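Local atomic coordinates of EDTA monooxygenase (EDTA-degrading bacterium BNC1, PDB entry 5DQP), a protein that probably breaks down EDTA as an FMN-dependent monooxygenase of the bacterial luciferase-like family, working with a partner flavin reductase. Residues Leu12-Leu18 and Asn384-Leu388; Gly235-Ala239 and Asp339-Glu344. One frame throughout, in Å; residues are numbered along the deposited sequence.

Contact 1 (Leu12-Leu18 and Asn384-Leu388)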
loop_
_atom_site.group_PDB
_atom_site.type_symbol
_atom_site.label_atom_id
_atom_site.label_comp_id
_atom_site.label_asym_id
_atom_site.label_seq_id
_atom_site.Cartn_x
_atom_site.Cartn_y
_atom_site.Cartn_z
ATOM N N LEU A 12 -5.588 14.465 -3.730
ATOM C CA LEU A 12 -6.466 13.498 -4.373
ATOM C C LEU A 12 -7.417 12.766 -3.432
ATOM O O LEU A 12 -8.175 11.908 -3.898
ATOM C CB LEU A 12 -5.635 12.466 -5.160
ATOM C CG LEU A 12 -6.148 12.314 -6.604
ATOM C CD1 LEU A 12 -6.058 13.632 -7.404
ATOM C CD2 LEU A 12 -5.424 11.198 -7.336
ATOM N N ASN A 13 -7.446 13.107 -2.152
ATOM C CA ASN A 13 -8.244 12.339 -1.193
ATOM C C ASN A 13 -9.743 12.390 -1.472
ATOM O O ASN A 13 -10.328 13.462 -1.680
ATOM C CB ASN A 13 -7.999 12.859 0.220
ATOM C CG ASN A 13 -6.603 12.581 0.696
ATOM O OD1 ASN A 13 -5.677 13.243 0.295
ATOM N ND2 ASN A 13 -6.454 11.602 1.559
ATOM N N SER A 14 -10.371 11.222 -1.414
ATOM C CA SER A 14 -11.824 11.092 -1.189
ATOM C C SER A 14 -12.581 11.910 -2.233
ATOM O O SER A 14 -12.314 11.767 -3.436
ATOM C CB SER A 14 -12.116 11.458 0.266
ATOM O OG SER A 14 -13.503 11.327 0.536
ATOM N N SER A 15 -13.543 12.753 -1.838
ATOM C CA SER A 15 -14.451 13.409 -2.773
ATOM C C SER A 15 -14.117 14.874 -2.991
ATOM O O SER A 15 -14.817 15.551 -3.745
ATOM C CB SER A 15 -15.897 13.282 -2.275
ATOM O OG SER A 15 -16.013 13.769 -0.950
ATOM N N GLY A 16 -13.056 15.368 -2.373
ATOM C CA GLY A 16 -12.776 16.790 -2.329
ATOM C C GLY A 16 -12.552 17.246 -0.901
ATOM O O GLY A 16 -12.869 16.548 0.059
ATOM N N VAL A 17 -12.001 18.469 -0.786
ATOM C CA VAL A 17 -11.681 19.021 0.526
ATOM C C VAL A 17 -12.931 19.522 1.255
ATOM O O VAL A 17 -12.981 19.479 2.487
ATOM C CB VAL A 17 -10.616 20.134 0.435
ATOM C CG1 VAL A 17 -11.048 21.207 -0.500
ATOM C CG2 VAL A 17 -10.387 20.750 1.813
ATOM N N LEU A 18 -13.960 19.981 0.550
ATOM C CA LEU A 18 -15.131 20.468 1.266
ATOM C C LEU A 18 -15.874 19.312 1.947
ATOM O O LEU A 18 -16.017 18.228 1.370
ATOM C CB LEU A 18 -16.061 21.238 0.332
ATOM C CG LEU A 18 -15.429 22.504 -0.253
ATOM C CD1 LEU A 18 -16.488 23.343 -0.962
ATOM C CD2 LEU A 18 -14.620 23.358 0.793
ATOM N N ASN A 384 -5.669 21.992 -3.678
ATOM C CA ASN A 384 -6.580 21.210 -2.848
ATOM C C ASN A 384 -7.990 21.458 -3.390
ATOM O O ASN A 384 -8.691 22.361 -2.939
ATOM C CB ASN A 384 -6.426 21.640 -1.394
ATOM C CG ASN A 384 -7.001 20.649 -0.397
ATOM O OD1 ASN A 384 -7.462 19.559 -0.760
ATOM N ND2 ASN A 384 -6.958 21.024 0.893
ATOM N N ALA A 385 -8.407 20.644 -4.349
ATOM C CA ALA A 385 -9.652 20.930 -5.068
ATOM C C ALA A 385 -10.851 20.782 -4.141
ATOM O O ALA A 385 -10.945 19.788 -3.405
ATOM C CB ALA A 385 -9.796 20.018 -6.284
ATOM N N PRO A 386 -11.784 21.745 -4.137
ATOM C CA PRO A 386 -12.955 21.625 -3.251
ATOM C C PRO A 386 -13.856 20.458 -3.607
ATOM O O PRO A 386 -14.509 19.899 -2.719
ATOM C CB PRO A 386 -13.682 22.971 -3.434
ATOM C CG PRO A 386 -13.223 23.492 -4.752
ATOM C CD PRO A 386 -11.794 22.999 -4.911
ATOM N N LEU A 387 -13.924 20.090 -4.877
ATOM C CA LEU A 387 -14.699 18.944 -5.337
ATOM C C LEU A 387 -13.844 18.156 -6.317
ATOM O O LEU A 387 -13.287 18.743 -7.251
ATOM C CB LEU A 387 -16.003 19.385 -6.022
ATOM C CG LEU A 387 -16.834 18.253 -6.639
ATOM C CD1 LEU A 387 -17.198 17.190 -5.587
ATOM C CD2 LEU A 387 -18.092 18.819 -7.321
ATOM N N LEU A 388 -13.735 16.841 -6.094
ATOM C CA LEU A 388 -13.052 15.933 -7.030
ATOM C C LEU A 388 -14.064 15.039 -7.743
ATOM O O LEU A 388 -15.011 14.557 -7.122
ATOM C CB LEU A 388 -12.001 15.076 -6.292
ATOM C CG LEU A 388 -10.796 15.910 -5.824
ATOM C CD1 LEU A 388 -9.878 15.176 -4.849
ATOM C CD2 LEU A 388 -10.025 16.314 -7.072
#

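Contact 2 (Gly235-Ala239 and Asp339-Glu344)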
loop_
_atom_site.group_PDB
_atom_site.type_symbol
_atom_site.label_atom_id
_atom_site.label_comp_id
_atom_site.label_asym_id
_atom_site.label_seq_id
_atom_site.Cartn_x
_atom_site.Cartn_y
_atom_site.Cartn_z
ATOM N N GLY A 235 -0.315 32.002 3.587
ATOM C CA GLY A 235 -0.591 33.163 4.412
ATOM C C GLY A 235 -0.207 34.380 3.609
ATOM O O GLY A 235 -0.577 34.492 2.430
ATOM N N SER A 236 0.573 35.276 4.199
ATOM C CA SER A 236 0.947 36.469 3.460
ATOM C C SER A 236 2.100 36.148 2.523
ATOM O O SER A 236 2.901 35.258 2.788
ATOM C CB SER A 236 1.343 37.599 4.404
ATOM O OG SER A 236 2.667 37.407 4.892
ATOM N N LYS A 237 2.149 36.861 1.399
ATOM C CA LYS A 237 3.279 36.721 0.490
ATOM C C LYS A 237 4.610 37.057 1.155
ATOM O O LYS A 237 5.581 36.316 0.926
ATOM C CB LYS A 237 3.053 37.592 -0.748
ATOM C CG LYS A 237 4.077 37.395 -1.856
ATOM C CD LYS A 237 3.474 37.790 -3.181
ATOM C CE LYS A 237 4.361 38.731 -3.972
ATOM N NZ LYS A 237 4.037 40.123 -3.607
ATOM N N PRO A 238 4.743 38.137 1.946
ATOM C CA PRO A 238 6.023 38.362 2.652
ATOM C C PRO A 238 6.396 37.238 3.599
ATOM O O PRO A 238 7.547 36.790 3.606
ATOM C CB PRO A 238 5.778 39.676 3.410
ATOM C CG PRO A 238 4.772 40.389 2.560
ATOM C CD PRO A 238 3.833 39.294 2.089
ATOM N N ALA A 239 5.458 36.762 4.412
ATOM C CA ALA A 239 5.760 35.594 5.220
ATOM C C ALA A 239 6.023 34.368 4.344
ATOM O O ALA A 239 6.723 33.449 4.771
ATOM C CB ALA A 239 4.622 35.338 6.206
ATOM N N ASP A 339 -1.280 40.324 8.493
ATOM C CA ASP A 339 -0.307 40.471 7.411
ATOM C C ASP A 339 -0.967 40.287 6.043
ATOM O O ASP A 339 -0.702 41.049 5.109
ATOM C CB ASP A 339 0.827 39.463 7.611
ATOM C CG ASP A 339 2.026 39.733 6.714
ATOM O OD1 ASP A 339 2.093 40.837 6.119
ATOM O OD2 ASP A 339 2.916 38.846 6.621
ATOM N N VAL A 340 -1.837 39.288 5.912
ATOM C CA VAL A 340 -2.574 39.087 4.664
ATOM C C VAL A 340 -3.411 40.314 4.333
ATOM O O VAL A 340 -3.390 40.814 3.204
ATOM C CB VAL A 340 -3.452 37.830 4.743
ATOM C CG1 VAL A 340 -4.348 37.757 3.505
ATOM C CG2 VAL A 340 -2.586 36.586 4.812
ATOM N N ALA A 341 -4.171 40.815 5.313
ATOM C CA ALA A 341 -5.069 41.925 5.017
ATOM C C ALA A 341 -4.294 43.162 4.579
ATOM O O ALA A 341 -4.711 43.870 3.655
ATOM C CB ALA A 341 -5.943 42.244 6.232
ATOM N N LEU A 342 -3.163 43.443 5.232
ATOM C CA LEU A 342 -2.399 44.632 4.873
ATOM C C LEU A 342 -1.650 44.439 3.563
ATOM O O LEU A 342 -1.664 45.333 2.707
ATOM C CB LEU A 342 -1.428 44.998 5.991
ATOM C CG LEU A 342 -2.126 45.425 7.279
ATOM C CD1 LEU A 342 -1.084 45.670 8.335
ATOM C CD2 LEU A 342 -3.020 46.671 7.073
ATOM N N ASP A 343 -0.996 43.279 3.381
ATOM C CA ASP A 343 -0.224 43.061 2.160
ATOM C C ASP A 343 -1.101 43.125 0.919
ATOM O O ASP A 343 -0.658 43.618 -0.124
ATOM C CB ASP A 343 0.502 41.714 2.160
ATOM C CG ASP A 343 1.347 41.515 0.864
ATOM O OD1 ASP A 343 2.179 42.406 0.561
ATOM O OD2 ASP A 343 1.177 40.508 0.127
ATOM N N GLU A 344 -2.319 42.574 0.993
ATOM C CA GLU A 344 -3.212 42.477 -0.157
ATOM C C GLU A 344 -4.274 43.582 -0.172
ATOM O O GLU A 344 -5.081 43.645 -1.111
ATOM C CB GLU A 344 -3.852 41.072 -0.197
ATOM C CG GLU A 344 -2.809 39.977 -0.467
ATOM C CD GLU A 344 -3.315 38.509 -0.403
ATOM O OE1 GLU A 344 -2.462 37.612 -0.154
ATOM O OE2 GLU A 344 -4.523 38.227 -0.621
HETATM O O HOH W 1 -0.252 38.412 1.041
HETATM O O HOH W 2 4.392 41.717 -0.954
#

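Contact 1 (Leu12-Leu18 and Asn384-Leu388)
Val17 and Asn384 meet at about a right angle, the flat amide lying against the branched end of the valine: Asn384 OD1 is 3.4 Å from Val17 CB, and ND2 faces Val17 CG2. The amide gets there because CG stands anti to the backbone N of Asn384 (chi1 -163°). With an alanine here the amide would be gone, and Val17 would probably lose its cover on that side. Packing is tightest at the other methyl, where Val17 CG1 comes within 3.4 Å of Pro386 CA. Next to it Gly16 lets the backbones close in, since a side chain there would run into Pro386 O. Val17 N donates to Ala385 O (3.1 Å), and Leu388 N donates almost straight to Ser15 O. Both loops leave the C-terminal ends of adjacent parallel strands, 7-11 and 380-383, of the TIM barrel. On the buried side Leu388 CD1 reaches back over the Asn13-Gly16 type II' turn, 3.6 Å from Asn13 O. Toward solvent the join is looser: Leu18 N makes a weak bond to Pro386 O, and partly exposed Leu18 lies alongside the proline ring, CG 3.7 Å from Pro386 CB.

Contact 2 (Gly235-Ala239 and Asp339-Glu344)
Asp343 and Pro238 approach from opposite directions, the carboxylate set against the proline ring with OD2 3.5 Å from Pro238 CD. The same OD2 also touches Lys237 CB, so one oxygen meets the first turn of helix 237-253 at two neighbouring residues. CG anti to its own backbone N (chi1 -179°) carries the Asp343 carboxylate out from helix 331-344 to the Pro238 ring. A turn earlier, Val340 supplies the apolar part of the contact: its CG2 methyl packs on the backbone, 3.5 Å from Gly235 C. Asp339 and Ser236 also face each other, but their oxygens are modelled too close together for the detail to be trusted. The position of Ser236 OG, which caps the helix by accepting from Ala239 N, is correspondingly less certain. Segment 235-239 leads out of barrel strand 229-233 into helix 237-253, with Ser236 as its N-cap, and helix 331-344 packs against this helix start.

Two waters carry the polar links. One accepts from Lys237 N and donates to two carboxylates, at Asp343 OD2 and, 2.6 Å away, Glu344 OE1. The second accepts from Lys237 NZ and donates to Asp343 OD1 (2.8 Å), bridging an amine and a carboxylate that do not touch directly; the lysine chain bends at its outer torsions. Further out, Arg354 and Arg368 form salt bridges with Glu344 OE2. Arg354 also donates to Gly235 O, so it holds both segments, while Leu351 of the same helix, 348-354, packs on Val340. Besides its water, Lys237 NZ has long, weak ion pairs with Asp371 and Asp375.

Acidic groups thus gather, through water, at the N-terminal end of helix 237-253, where the helix dipole and Lys237 would probably offset the negative charge of Asp343, and the two arginines that of Glu344.

How the contacts relate
From the N terminus the chain runs through the first barrel strand, 7-11, into loop 12-18, whose partner in contact 1 arrives only after 365 intervening residues. Within that span lie most of the barrel and the whole of contact 2, so the two loops nest and do not cross. Segment 235-239 follows strand 229-233 and starts helix 237-253; the chain then passes through strand 262-271 and further helices before 339-344 closes the smaller loop. Strands 358-360 and 380-383 lead to 384-388. Contact 1 ties the first strand's loop to the last strand's, whereas contact 2 joins the start of helix 237-253, with the residues leading into it, to the end part of helix 331-344. Their centres lie about 26 Å apart.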